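Local coordinates for protein Niban 2 (Homo sapiens, PDB 7CTP) that may help suppress apoptosis and promote melanoma cell invasion, as a PH-domain-containing member of the Niban family found in cytoplasm, membranes and cell junctions, at residues S484-L495 against L549-R559. Sequence-based numbering, arbitrary orientation.
Sequences SSVRKRFFREAL and LQAVKEAAVQR
F491 and V557 meet at the tight, buried end of this contact: both methyls of V557 meet the CD2-CE2 bond of the ring obliquely, CG2 lying 3.3 Å from F491 CE2 and CG1 3.4 Å from F491 CD2. V557 has CG2 anti to its own backbone N and CG1 between N and the carbonyl carbon, which turns both branches to the phenylalanine. L349 and M350 of helix 342-378 continue this apolar layer. Farther along, V552 divides its branches between two partners, CG2 passing L495 CD1 at 3.9 Å and CG1 meeting the aliphatic K488 CG at 3.7 Å. The solvent side is looser and more polar. K488 runs alongside the poorly ordered Q558 before its NZ ends near the CD2 methyl of L549. Beside them, S484 OG donates to Q558 O (2.9 Å), approaching from above the carbonyl plane. The R487 chain, bent at chi3 (-70°), carries its guanidinium to the C-terminal turn, whose last residue, R559, is exposed. There R559 CD lies at the guanidinium edge, and the like charges come close without binding, R487 NH2 being 3.7 Å from R559 NE, with the two planes 87° apart. S483 holds R487 NE, and S354 accepts a weak bond from R487 NH1. An alanine in place of R487 would probably deprive S483 and S354 of their guanidinium partner and open a gap beside the V557-Q558 backbone. A556, with positive phi, ends the helical path, and a type I beta turn from A556 to R559 folds the tail back against helix 464-511. The arrangement is that of an all-helical bundle, with helices 342-378 and 422-455 also packed against helix 464-511: the two segment helices cross obliquely in a broadly antiparallel sense, axes 138° apart and 10.2 Å at closest approach, the chain's last turn beside them.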
loop_
_atom_site.group_PDB
_atom_site.type_symbol
_atom_site.label_atom_id
_atom_site.label_comp_id
_atom_site.label_asym_id
_atom_site.label_seq_id
_atom_site.Cartn_x
_atom_site.Cartn_y
_atom_site.Cartn_z
ATOM N N SER A 484 -0.392 -8.630 19.038
ATOM C CA SER A 484 -1.197 -7.648 19.754
ATOM C C SER A 484 -0.624 -6.242 19.593
ATOM O O SER A 484 -1.378 -5.275 19.430
ATOM C CB SER A 484 -1.296 -8.028 21.231
ATOM O OG SER A 484 -1.727 -6.918 21.999
ATOM N N SER A 485 0.706 -6.114 19.635
ATOM C CA SER A 485 1.342 -4.821 19.394
ATOM C C SER A 485 1.006 -4.304 18.003
ATOM O O SER A 485 0.588 -3.151 17.837
ATOM C CB SER A 485 2.857 -4.936 19.558
ATOM O OG SER A 485 3.192 -5.216 20.905
ATOM N N VAL A 486 1.168 -5.162 16.994
ATOM C CA VAL A 486 0.960 -4.751 15.611
ATOM C C VAL A 486 -0.502 -4.409 15.374
ATOM O O VAL A 486 -0.819 -3.399 14.734
ATOM C CB VAL A 486 1.458 -5.847 14.651
ATOM C CG1 VAL A 486 0.983 -5.565 13.214
ATOM C CG2 VAL A 486 2.980 -5.938 14.701
ATOM N N ARG A 487 -1.418 -5.222 15.909
ATOM C CA ARG A 487 -2.835 -4.959 15.686
ATOM C C ARG A 487 -3.290 -3.682 16.386
ATOM O O ARG A 487 -4.062 -2.904 15.813
ATOM C CB ARG A 487 -3.672 -6.164 16.118
ATOM C CG ARG A 487 -3.697 -7.244 15.043
ATOM C CD ARG A 487 -4.562 -8.425 15.444
ATOM N NE ARG A 487 -3.952 -9.182 16.532
ATOM C CZ ARG A 487 -4.574 -9.469 17.670
ATOM N NH1 ARG A 487 -5.820 -9.054 17.851
ATOM N NH2 ARG A 487 -3.957 -10.165 18.619
ATOM N N LYS A 488 -2.810 -3.419 17.607
ATOM C CA LYS A 488 -3.228 -2.189 18.279
ATOM C C LYS A 488 -2.783 -0.958 17.501
ATOM O O LYS A 488 -3.542 0.010 17.363
ATOM C CB LYS A 488 -2.692 -2.111 19.705
ATOM C CG LYS A 488 -3.271 -0.872 20.429
ATOM C CD LYS A 488 -2.302 -0.217 21.413
ATOM C CE LYS A 488 -2.627 1.267 21.623
ATOM N NZ LYS A 488 -3.869 1.499 22.427
ATOM N N ARG A 489 -1.541 -0.973 17.012
ATOM C CA ARG A 489 -1.031 0.133 16.205
ATOM C C ARG A 489 -1.838 0.286 14.923
ATOM O O ARG A 489 -2.145 1.407 14.493
ATOM C CB ARG A 489 0.445 -0.094 15.886
ATOM C CG ARG A 489 1.154 1.069 15.181
ATOM C CD ARG A 489 2.562 0.639 14.750
ATOM N NE ARG A 489 3.141 -0.334 15.680
ATOM C CZ ARG A 489 3.885 -1.381 15.321
ATOM N NH1 ARG A 489 4.157 -1.612 14.040
ATOM N NH2 ARG A 489 4.362 -2.201 16.251
ATOM N N PHE A 490 -2.199 -0.841 14.309
ATOM C CA PHE A 490 -2.953 -0.820 13.064
ATOM C C PHE A 490 -4.349 -0.250 13.280
ATOM O O PHE A 490 -4.823 0.578 12.492
ATOM C CB PHE A 490 -3.014 -2.235 12.491
ATOM C CG PHE A 490 -3.919 -2.388 11.300
ATOM C CD1 PHE A 490 -3.616 -1.781 10.088
ATOM C CD2 PHE A 490 -5.069 -3.152 11.390
ATOM C CE1 PHE A 490 -4.457 -1.939 8.991
ATOM C CE2 PHE A 490 -5.907 -3.312 10.299
ATOM C CZ PHE A 490 -5.598 -2.700 9.099
ATOM N N PHE A 491 -5.017 -0.669 14.359
ATOM C CA PHE A 491 -6.359 -0.166 14.639
ATOM C C PHE A 491 -6.332 1.323 14.959
ATOM O O PHE A 491 -7.219 2.071 14.533
ATOM C CB PHE A 491 -6.995 -0.934 15.800
ATOM C CG PHE A 491 -7.141 -2.409 15.555
ATOM C CD1 PHE A 491 -7.363 -2.911 14.286
ATOM C CD2 PHE A 491 -7.052 -3.296 16.614
ATOM C CE1 PHE A 491 -7.494 -4.279 14.080
ATOM C CE2 PHE A 491 -7.183 -4.650 16.417
ATOM C CZ PHE A 491 -7.407 -5.149 15.155
ATOM N N ARG A 492 -5.332 1.759 15.734
ATOM C CA ARG A 492 -5.185 3.172 16.062
ATOM C C ARG A 492 -4.948 3.994 14.803
ATOM O O ARG A 492 -5.602 5.021 14.587
ATOM C CB ARG A 492 -4.035 3.340 17.062
ATOM C CG ARG A 492 -3.463 4.752 17.222
ATOM C CD ARG A 492 -1.998 4.659 17.663
ATOM N NE ARG A 492 -1.411 5.946 18.026
ATOM C CZ ARG A 492 -0.871 6.804 17.164
ATOM N NH1 ARG A 492 -0.357 7.949 17.597
ATOM N NH2 ARG A 492 -0.844 6.519 15.868
ATOM N N GLU A 493 -4.019 3.538 13.958
ATOM C CA GLU A 493 -3.727 4.215 12.699
ATOM C C GLU A 493 -4.970 4.316 11.825
ATOM O O GLU A 493 -5.268 5.386 11.283
ATOM C CB GLU A 493 -2.605 3.484 11.957
ATOM C CG GLU A 493 -2.406 3.983 10.527
ATOM C CD GLU A 493 -1.386 3.193 9.717
ATOM O OE1 GLU A 493 -0.286 3.742 9.469
ATOM O OE2 GLU A 493 -1.691 2.048 9.300
ATOM N N ALA A 494 -5.728 3.220 11.704
ATOM C CA ALA A 494 -6.896 3.205 10.828
ATOM C C ALA A 494 -7.986 4.139 11.341
ATOM O O ALA A 494 -8.627 4.851 10.560
ATOM C CB ALA A 494 -7.431 1.786 10.680
ATOM N N LEU A 495 -8.222 4.137 12.657
ATOM C CA LEU A 495 -9.221 5.038 13.222
ATOM C C LEU A 495 -8.834 6.494 13.011
ATOM O O LEU A 495 -9.694 7.335 12.729
ATOM C CB LEU A 495 -9.406 4.749 14.707
ATOM C CG LEU A 495 -10.140 3.455 15.043
ATOM C CD1 LEU A 495 -10.155 3.263 16.549
ATOM C CD2 LEU A 495 -11.542 3.544 14.511
ATOM N N LEU A 549 -7.717 5.922 21.793
ATOM C CA LEU A 549 -6.928 5.062 22.668
ATOM C C LEU A 549 -7.816 4.342 23.663
ATOM O O LEU A 549 -7.547 3.191 24.017
ATOM C CB LEU A 549 -5.847 5.866 23.393
ATOM C CG LEU A 549 -4.710 6.383 22.515
ATOM C CD1 LEU A 549 -4.062 7.601 23.154
ATOM C CD2 LEU A 549 -3.683 5.293 22.233
ATOM N N GLN A 550 -8.893 4.997 24.106
ATOM C CA GLN A 550 -9.806 4.368 25.052
ATOM C C GLN A 550 -10.745 3.383 24.364
ATOM O O GLN A 550 -11.109 2.364 24.956
ATOM C CB GLN A 550 -10.606 5.431 25.816
ATOM C CG GLN A 550 -10.181 5.631 27.278
ATOM C CD GLN A 550 -10.324 4.387 28.146
ATOM O OE1 GLN A 550 -10.775 3.333 27.695
ATOM N NE2 GLN A 550 -9.932 4.511 29.408
ATOM N N ALA A 551 -11.151 3.666 23.124
ATOM C CA ALA A 551 -11.975 2.707 22.388
ATOM C C ALA A 551 -11.201 1.422 22.132
ATOM O O ALA A 551 -11.729 0.318 22.303
ATOM C CB ALA A 551 -12.469 3.312 21.073
ATOM N N VAL A 552 -9.936 1.550 21.729
ATOM C CA VAL A 552 -9.082 0.382 21.550
ATOM C C VAL A 552 -8.721 -0.213 22.899
ATOM O O VAL A 552 -8.422 -1.407 23.014
ATOM C CB VAL A 552 -7.843 0.776 20.727
ATOM C CG1 VAL A 552 -6.984 -0.435 20.430
ATOM C CG2 VAL A 552 -8.274 1.444 19.427
ATOM N N LYS A 553 -8.765 0.603 23.940
ATOM C CA LYS A 553 -8.563 0.117 25.292
ATOM C C LYS A 553 -9.791 -0.628 25.810
ATOM O O LYS A 553 -9.708 -1.800 26.200
ATOM C CB LYS A 553 -8.243 1.312 26.160
ATOM C CG LYS A 553 -8.410 1.107 27.590
ATOM C CD LYS A 553 -7.763 2.289 28.233
ATOM C CE LYS A 553 -7.700 2.045 29.632
ATOM N NZ LYS A 553 -7.038 0.751 29.769
ATOM N N GLU A 554 -10.946 0.049 25.827
ATOM C CA GLU A 554 -12.166 -0.529 26.388
ATOM C C GLU A 554 -12.534 -1.814 25.671
ATOM O O GLU A 554 -12.835 -2.827 26.307
ATOM C CB GLU A 554 -13.313 0.478 26.301
ATOM C CG GLU A 554 -13.238 1.580 27.328
ATOM C CD GLU A 554 -14.567 2.246 27.563
ATOM O OE1 GLU A 554 -15.547 1.847 26.906
ATOM O OE2 GLU A 554 -14.628 3.169 28.401
ATOM N N ALA A 555 -12.513 -1.785 24.338
ATOM C CA ALA A 555 -12.603 -3.028 23.586
ATOM C C ALA A 555 -11.505 -3.994 24.018
ATOM O O ALA A 555 -11.771 -5.179 24.254
ATOM C CB ALA A 555 -12.533 -2.755 22.083
ATOM N N ALA A 556 -10.283 -3.493 24.215
ATOM C CA ALA A 556 -9.107 -4.354 24.357
ATOM C C ALA A 556 -9.033 -5.265 23.146
ATOM O O ALA A 556 -8.898 -6.485 23.239
ATOM C CB ALA A 556 -9.126 -5.159 25.659
ATOM N N VAL A 557 -9.193 -4.636 21.988
ATOM C CA VAL A 557 -9.284 -5.356 20.734
ATOM C C VAL A 557 -7.965 -6.037 20.396
ATOM O O VAL A 557 -7.938 -7.062 19.701
ATOM C CB VAL A 557 -9.715 -4.357 19.663
ATOM C CG1 VAL A 557 -8.700 -3.249 19.590
ATOM C CG2 VAL A 557 -9.791 -5.037 18.411
ATOM N N GLN A 558 -6.853 -5.481 20.884
ATOM C CA GLN A 558 -5.540 -6.094 20.721
ATOM C C GLN A 558 -5.384 -7.348 21.572
ATOM O O GLN A 558 -4.361 -8.032 21.465
ATOM C CB GLN A 558 -4.466 -5.068 21.078
ATOM C CG GLN A 558 -4.769 -4.375 22.390
ATOM C CD GLN A 558 -3.538 -3.851 23.090
ATOM O OE1 GLN A 558 -3.063 -2.768 22.792
ATOM N NE2 GLN A 558 -3.020 -4.618 24.034
ATOM N N ARG A 559 -6.357 -7.636 22.435
ATOM C CA ARG A 559 -6.445 -8.901 23.175
ATOM C C ARG A 559 -5.336 -9.072 24.207
ATOM O O ARG A 559 -5.616 -9.343 25.377
ATOM C CB ARG A 559 -6.447 -10.084 22.203
ATOM C CG ARG A 559 -7.535 -9.982 21.151
ATOM C CD ARG A 559 -7.164 -10.764 19.920
ATOM N NE ARG A 559 -6.629 -12.080 20.241
ATOM C CZ ARG A 559 -7.133 -13.214 19.773
ATOM N NH1 ARG A 559 -6.595 -14.377 20.115
ATOM N NH2 ARG A 559 -8.175 -13.182 18.955
#